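Local coordinates for protein aryl acylamidase (PDB 4YJ6) that probably hydrolyses the amide bond of aryl acylamides, as a bacterial member of the amidase signature family, at residues R28-V31 / E32-D36; S481-S484 / Q485-I489. One frame throughout, in Å; residues are numbered along the deposited sequence.

Contact 1. Residues R28-V31 / E32-D36; sequences REVV and ESTID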
ATOM      1  N   ARG A  28     -21.642  -9.419  14.815  1.00 14.68           N
ATOM      2  CA  ARG A  28     -22.034  -8.211  15.536  1.00 17.25           C
ATOM      3  C   ARG A  28     -20.990  -7.803  16.556  1.00 15.48           C
ATOM      4  O   ARG A  28     -20.697  -6.625  16.715  1.00 16.10           O
ATOM      5  CB  ARG A  28     -23.360  -8.414  16.285  1.00 18.83           C
ATOM      6  CG  ARG A  28     -24.582  -8.741  15.415  1.00 22.03           C
ATOM      7  CD  ARG A  28     -25.788  -8.835  16.353  1.00 22.61           C
ATOM      8  NE  ARG A  28     -27.067  -9.163  15.718  1.00 23.72           N
ATOM      9  CZ  ARG A  28     -27.943  -8.260  15.285  1.00 21.79           C
ATOM     10  NH1 ARG A  28     -27.659  -6.940  15.383  1.00 20.20           N
ATOM     11  NH2 ARG A  28     -29.117  -8.687  14.777  1.00 25.00           N
ATOM     12  N   GLU A  29     -20.425  -8.783  17.273  1.00 15.08           N
ATOM     13  CA  GLU A  29     -19.493  -8.466  18.323  1.00 16.51           C
ATOM     14  C   GLU A  29     -18.149  -8.059  17.700  1.00 15.59           C
ATOM     15  O   GLU A  29     -17.473  -7.188  18.199  1.00 16.54           O
ATOM     16  CB  GLU A  29     -19.306  -9.648  19.276  1.00 20.43           C
ATOM     17  CG  GLU A  29     -18.402  -9.289  20.417  1.00 24.00           C
ATOM     18  CD  GLU A  29     -18.213 -10.421  21.425  1.00 35.71           C
ATOM     19  OE1 GLU A  29     -17.276 -10.310  22.272  1.00 37.53           O
ATOM     20  OE2 GLU A  29     -18.990 -11.411  21.366  1.00 35.03           O
ATOM     21  N   VAL A  30     -17.790  -8.667  16.579  1.00 13.21           N
ATOM     22  CA  VAL A  30     -16.575  -8.225  15.886  1.00 13.80           C
ATOM     23  C   VAL A  30     -16.705  -6.741  15.544  1.00 13.93           C
ATOM     24  O   VAL A  30     -15.786  -5.962  15.753  1.00 14.55           O
ATOM     25  CB  VAL A  30     -16.336  -9.011  14.594  1.00 12.94           C
ATOM     26  CG1 VAL A  30     -15.129  -8.374  13.867  1.00 14.53           C
ATOM     27  CG2 VAL A  30     -16.056 -10.495  14.908  1.00 14.74           C
ATOM     28  N   VAL A  31     -17.856  -6.335  15.014  1.00 13.10           N
ATOM     29  CA  VAL A  31     -18.012  -4.925  14.615  1.00 12.63           C
ATOM     30  C   VAL A  31     -17.956  -4.005  15.841  1.00 15.08           C
ATOM     31  O   VAL A  31     -17.242  -3.005  15.834  1.00 14.93           O
ATOM     32  CB  VAL A  31     -19.316  -4.724  13.863  1.00 11.61           C
ATOM     33  CG1 VAL A  31     -19.655  -3.249  13.690  1.00 11.94           C
ATOM     34  CG2 VAL A  31     -19.237  -5.471  12.505  1.00 14.48           C
ATOM     35  N   GLU A  32     -18.706  -4.322  16.905  1.00 14.47           N
ATOM     36  CA  GLU A  32     -18.741  -3.388  18.047  1.00 14.35           C
ATOM     37  C   GLU A  32     -17.381  -3.305  18.729  1.00 16.79           C
ATOM     38  O   GLU A  32     -16.957  -2.244  19.156  1.00 16.06           O
ATOM     39  CB  GLU A  32     -19.814  -3.802  19.070  1.00 16.78           C
ATOM     40  CG  GLU A  32     -21.225  -3.871  18.507  1.00 17.54           C
ATOM     41  CD  GLU A  32     -21.775  -2.523  17.986  1.00 17.67           C
ATOM     42  OE1 GLU A  32     -21.214  -1.439  18.284  1.00 17.48           O
ATOM     43  OE2 GLU A  32     -22.817  -2.579  17.272  1.00 18.73           O
ATOM     44  N   SER A  33     -16.683  -4.432  18.814  1.00 15.25           N
ATOM     45  CA  SER A  33     -15.366  -4.455  19.440  1.00 16.50           C
ATOM     46  C   SER A  33     -14.329  -3.728  18.589  1.00 16.92           C
ATOM     47  O   SER A  33     -13.397  -3.130  19.132  1.00 16.91           O
ATOM     48  CB  SER A  33     -14.910  -5.885  19.682  1.00 17.75           C
ATOM     49  OG  SER A  33     -15.750  -6.533  20.628  1.00 26.75           O
ATOM     50  N   THR A  34     -14.489  -3.777  17.272  1.00 15.36           N
ATOM     51  CA  THR A  34     -13.561  -3.059  16.387  1.00 15.27           C
ATOM     52  C   THR A  34     -13.838  -1.563  16.508  1.00 15.55           C
ATOM     53  O   THR A  34     -12.932  -0.745  16.531  1.00 14.75           O
ATOM     54  CB  THR A  34     -13.699  -3.507  14.917  1.00 13.44           C
ATOM     55  OG1 THR A  34     -13.385  -4.900  14.831  1.00 15.27           O
ATOM     56  CG2 THR A  34     -12.704  -2.740  14.007  1.00 14.62           C
ATOM     57  N   ILE A  35     -15.112  -1.213  16.611  1.00 14.99           N
ATOM     58  CA  ILE A  35     -15.501   0.178  16.765  1.00 13.66           C
ATOM     59  C   ILE A  35     -14.882   0.707  18.063  1.00 15.48           C
ATOM     60  O   ILE A  35     -14.351   1.812  18.101  1.00 15.05           O
ATOM     61  CB  ILE A  35     -17.041   0.321  16.772  1.00 14.55           C
ATOM     62  CG1 ILE A  35     -17.583   0.157  15.350  1.00 13.40           C
ATOM     63  CG2 ILE A  35     -17.493   1.690  17.339  1.00 15.16           C
ATOM     64  CD1 ILE A  35     -19.159   0.001  15.263  1.00 15.24           C
ATOM     65  N   ASP A  36     -14.937  -0.097  19.115  1.00 15.59           N
ATOM     66  CA  ASP A  36     -14.369   0.322  20.386  1.00 18.31           C
ATOM     67  C   ASP A  36     -12.883   0.642  20.218  1.00 19.50           C
ATOM     68  O   ASP A  36     -12.396   1.659  20.744  1.00 18.51           O
ATOM     69  CB  ASP A  36     -14.511  -0.763  21.447  1.00 20.41           C
ATOM     70  CG  ASP A  36     -15.946  -0.972  21.900  1.00 22.18           C
ATOM     71  OD1 ASP A  36     -16.787  -0.069  21.684  1.00 22.33           O
ATOM     72  OD2 ASP A  36     -16.201  -2.061  22.476  1.00 24.40           O
TER
HETATM   73  O   HOH W   1     -22.901  -4.859  15.571  1.00 16.47           O
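With chi1 at -61°, Thr34 sets OG1 beside its own backbone N, and from there the hydroxyl turns back one helical turn onto Val30. OG1 of Thr34 gives its proton to Val30 O at 2.8 Å, while Thr34 N reaches Val30 O at 3.0 Å. The two donors come from opposite faces of the carbonyl plane, so this one acceptor is gripped twice by a single residue. CG1 of Val30 runs beside the threonine hydroxyl, the two side chains pointing the same way.

Val31 CG1 stands anti to the backbone N (chi1 168°), and Ile35 stretches CG1 and CD1 back along the helix, which brings Val31 CG1 within 3.6 Å of Ile35 CD1. This i, i+4 apolar pair belongs to the buried side of helix 27-45, where both residues and Thr34 meet strand 126-131 through Leu126 and Leu128, and helix 53-69 adds Ala60 and Tyr53. Regular i, i+4 backbone bonding carries the turn, as in the 2.9 Å bond from Ile35 N to Val31 O.

On another flank Glu32 curls so that its CG lies 3.3 Å from Arg28 O. A water donates to Arg28 O at 3.0 Å and to Glu32 OE2 at 2.8 Å, bridging backbone and carboxylate. The Arg28 side chain itself extends away: its NE pairs with Glu64 and Glu32 OE2 with Arg57, so each forms a salt bridge with helix 53-69.

Contact 2. Residues S481-S484 / Q485-I489; sequences SPWS and QYYDI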
ATOM      1  N   SER A 481      13.010 -14.832  10.724  1.00 14.56           N
ATOM      2  CA  SER A 481      13.299 -13.499  11.243  1.00 14.78           C
ATOM      3  C   SER A 481      11.999 -12.776  11.576  1.00 15.64           C
ATOM      4  O   SER A 481      11.620 -11.800  10.925  1.00 15.97           O
ATOM      5  CB  SER A 481      14.105 -12.718  10.181  1.00 18.09           C
ATOM      6  OG  SER A 481      14.453 -11.392  10.608  1.00 18.95           O
ATOM      7  N   PRO A 482      11.299 -13.262  12.604  1.00 15.15           N
ATOM      8  CA  PRO A 482      10.007 -12.687  12.951  1.00 17.30           C
ATOM      9  C   PRO A 482      10.070 -11.222  13.334  1.00 18.25           C
ATOM     10  O   PRO A 482      11.088 -10.723  13.844  1.00 18.36           O
ATOM     11  CB  PRO A 482       9.535 -13.531  14.144  1.00 18.58           C
ATOM     12  CG  PRO A 482      10.759 -14.240  14.649  1.00 18.45           C
ATOM     13  CD  PRO A 482      11.658 -14.413  13.458  1.00 18.22           C
ATOM     14  N   TRP A 483       8.961 -10.537  13.069  1.00 14.49           N
ATOM     15  CA  TRP A 483       8.806  -9.143  13.410  1.00 15.29           C
ATOM     16  C   TRP A 483       7.635  -8.912  14.368  1.00 14.32           C
ATOM     17  O   TRP A 483       7.412  -7.786  14.796  1.00 14.79           O
ATOM     18  CB  TRP A 483       8.609  -8.289  12.153  1.00 14.52           C
ATOM     19  CG  TRP A 483       7.359  -8.635  11.342  1.00 13.48           C
ATOM     20  CD1 TRP A 483       6.069  -8.237  11.591  1.00 14.21           C
ATOM     21  CD2 TRP A 483       7.325  -9.403  10.140  1.00 12.24           C
ATOM     22  NE1 TRP A 483       5.228  -8.725  10.603  1.00 12.53           N
ATOM     23  CE2 TRP A 483       5.969  -9.444   9.705  1.00 11.88           C
ATOM     24  CE3 TRP A 483       8.301 -10.072   9.388  1.00 12.14           C
ATOM     25  CZ2 TRP A 483       5.567 -10.137   8.558  1.00 14.59           C
ATOM     26  CZ3 TRP A 483       7.902 -10.749   8.224  1.00 13.30           C
ATOM     27  CH2 TRP A 483       6.531 -10.779   7.832  1.00 12.54           C
ATOM     28  N   SER A 484       6.914  -9.968  14.713  1.00 14.32           N
ATOM     29  CA  SER A 484       5.710  -9.788  15.539  1.00 17.86           C
ATOM     30  C   SER A 484       6.055  -9.230  16.918  1.00 17.23           C
ATOM     31  O   SER A 484       5.269  -8.509  17.516  1.00 16.82           O
ATOM     32  CB  SER A 484       4.951 -11.113  15.676  1.00 19.82           C
ATOM     33  OG  SER A 484       5.771 -12.058  16.327  1.00 24.54           O
ATOM     34  N   GLN A 485       7.243  -9.570  17.435  1.00 17.80           N
ATOM     35  CA  GLN A 485       7.623  -9.072  18.754  1.00 20.01           C
ATOM     36  C   GLN A 485       7.675  -7.560  18.771  1.00 18.99           C
ATOM     37  O   GLN A 485       7.446  -6.950  19.804  1.00 21.07           O
ATOM     38  CB  GLN A 485       8.991  -9.636  19.201  1.00 19.60           C
ATOM     39  CG  GLN A 485      10.163  -9.114  18.411  1.00 22.14           C
ATOM     40  CD  GLN A 485      10.438  -9.909  17.149  1.00 23.06           C
ATOM     41  OE1 GLN A 485       9.666 -10.800  16.750  1.00 21.60           O
ATOM     42  NE2 GLN A 485      11.572  -9.618  16.530  1.00 24.21           N
ATOM     43  N   TYR A 486       7.980  -6.923  17.637  1.00 16.74           N
ATOM     44  CA  TYR A 486       8.074  -5.470  17.642  1.00 16.05           C
ATOM     45  C   TYR A 486       6.713  -4.772  17.862  1.00 15.32           C
ATOM     46  O   TYR A 486       6.672  -3.590  18.225  1.00 16.89           O
ATOM     47  CB  TYR A 486       8.688  -4.960  16.341  1.00 15.96           C
ATOM     48  CG  TYR A 486      10.060  -5.566  16.027  1.00 18.13           C
ATOM     49  CD1 TYR A 486      11.089  -5.558  16.962  1.00 20.13           C
ATOM     50  CD2 TYR A 486      10.299  -6.158  14.794  1.00 17.32           C
ATOM     51  CE1 TYR A 486      12.337  -6.131  16.665  1.00 20.98           C
ATOM     52  CE2 TYR A 486      11.527  -6.724  14.480  1.00 18.49           C
ATOM     53  CZ  TYR A 486      12.541  -6.715  15.425  1.00 18.51           C
ATOM     54  OH  TYR A 486      13.738  -7.281  15.081  1.00 21.81           O
ATOM     55  N   TYR A 487       5.611  -5.484  17.636  1.00 17.54           N
ATOM     56  CA  TYR A 487       4.292  -4.900  17.886  1.00 15.20           C
ATOM     57  C   TYR A 487       4.126  -4.598  19.382  1.00 18.61           C
ATOM     58  O   TYR A 487       3.184  -3.920  19.768  1.00 18.09           O
ATOM     59  CB  TYR A 487       3.122  -5.794  17.394  1.00 16.03           C
ATOM     60  CG  TYR A 487       3.109  -5.981  15.884  1.00 14.33           C
ATOM     61  CD1 TYR A 487       3.103  -4.881  15.038  1.00 14.22           C
ATOM     62  CD2 TYR A 487       3.133  -7.247  15.328  1.00 13.03           C
ATOM     63  CE1 TYR A 487       3.121  -5.049  13.645  1.00 12.18           C
ATOM     64  CE2 TYR A 487       3.150  -7.425  13.958  1.00 13.98           C
ATOM     65  CZ  TYR A 487       3.129  -6.324  13.129  1.00 13.65           C
ATOM     66  OH  TYR A 487       3.160  -6.537  11.758  1.00 12.08           O
ATOM     67  N   ASP A 488       5.024  -5.112  20.235  1.00 18.69           N
ATOM     68  CA  ASP A 488       4.933  -4.747  21.651  1.00 19.47           C
ATOM     69  C   ASP A 488       4.989  -3.239  21.840  1.00 19.50           C
ATOM     70  O   ASP A 488       4.454  -2.693  22.815  1.00 20.46           O
ATOM     71  CB  ASP A 488       6.065  -5.388  22.483  1.00 22.17           C
ATOM     72  CG  ASP A 488       5.939  -6.905  22.599  1.00 27.09           C
ATOM     73  OD1 ASP A 488       4.896  -7.491  22.259  1.00 29.04           O
ATOM     74  OD2 ASP A 488       6.916  -7.527  23.059  1.00 30.36           O
ATOM     75  N   ILE A 489       5.654  -2.533  20.941  1.00 17.36           N
ATOM     76  CA  ILE A 489       5.799  -1.097  21.100  1.00 19.81           C
ATOM     77  C   ILE A 489       4.447  -0.395  20.953  1.00 23.02           C
ATOM     78  O   ILE A 489       3.980   0.256  21.893  1.00 19.95           O
ATOM     79  CB  ILE A 489       6.889  -0.535  20.144  1.00 19.23           C
ATOM     80  CG1 ILE A 489       8.285  -1.063  20.553  1.00 19.29           C
ATOM     81  CG2 ILE A 489       6.853   0.983  20.129  1.00 20.97           C
ATOM     82  CD1 ILE A 489       9.383  -0.821  19.494  1.00 20.58           C
TER
HETATM   83  O   HOH W   2       4.147  -8.722  19.968  1.00 37.21           O
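Gln485 folds back on Pro482: chi1 of 69°, which puts CG between the backbone N and the carbonyl carbon, and a bend at chi2 carry its amide against the preceding loop, where NE2 of Gln485 donates to Pro482 O at 2.9 Å. The donor stands above the carbonyl plane, and the N-H...O angle of 141° marks a bent bond. The same NE2 lies 3.3 Å above the Tyr486 ring, offset toward the rim. Replacing Gln485 with alanine is likely to leave Pro482 O without this donor and the Tyr486 face without the amide over it.

Trp483 CG takes the same position, sending the indole alongside Tyr487. Tyr487 OH meets the indole at its edge, near the ring plane, and Trp483 NE1 reaches it at 3.2 Å in a weak bond; the stronger partner of NE1 is Arg229 O. The five-membered ring and the phenol are steeply inclined, their planes at 81°. Trp483 CB also packs on Tyr486 CD2 at 3.8 Å.

A water donates to both Ser484 O and Asp488 OD1. Successive i, i+3 bonds, Tyr486 N to Trp483 O (3.0 Å) and Tyr487 N to Ser484 O, are the signature of a 3-10 turn, here following the loop after helix 467-480.

Overall arrangement
Contact 1 comes first along the chain, near the N-terminus, and contact 2 lies close to the C-terminal end; both are local, within continuous stretches. Their centres are 25 Å apart and their nearest atoms about 16 Å, so they do not touch. They share neither helix nor sheet. Residues 28-36 pack against helix 53-69 and the three-stranded sheet holding 126-131 and 80-84, whereas residues 481-489 rest on strand 443-451 of the eight-stranded mixed sheet and on the loop residues Asn196 and Arg229. The two contacts therefore belong to separate parts of the amidase fold, each set against a different sheet.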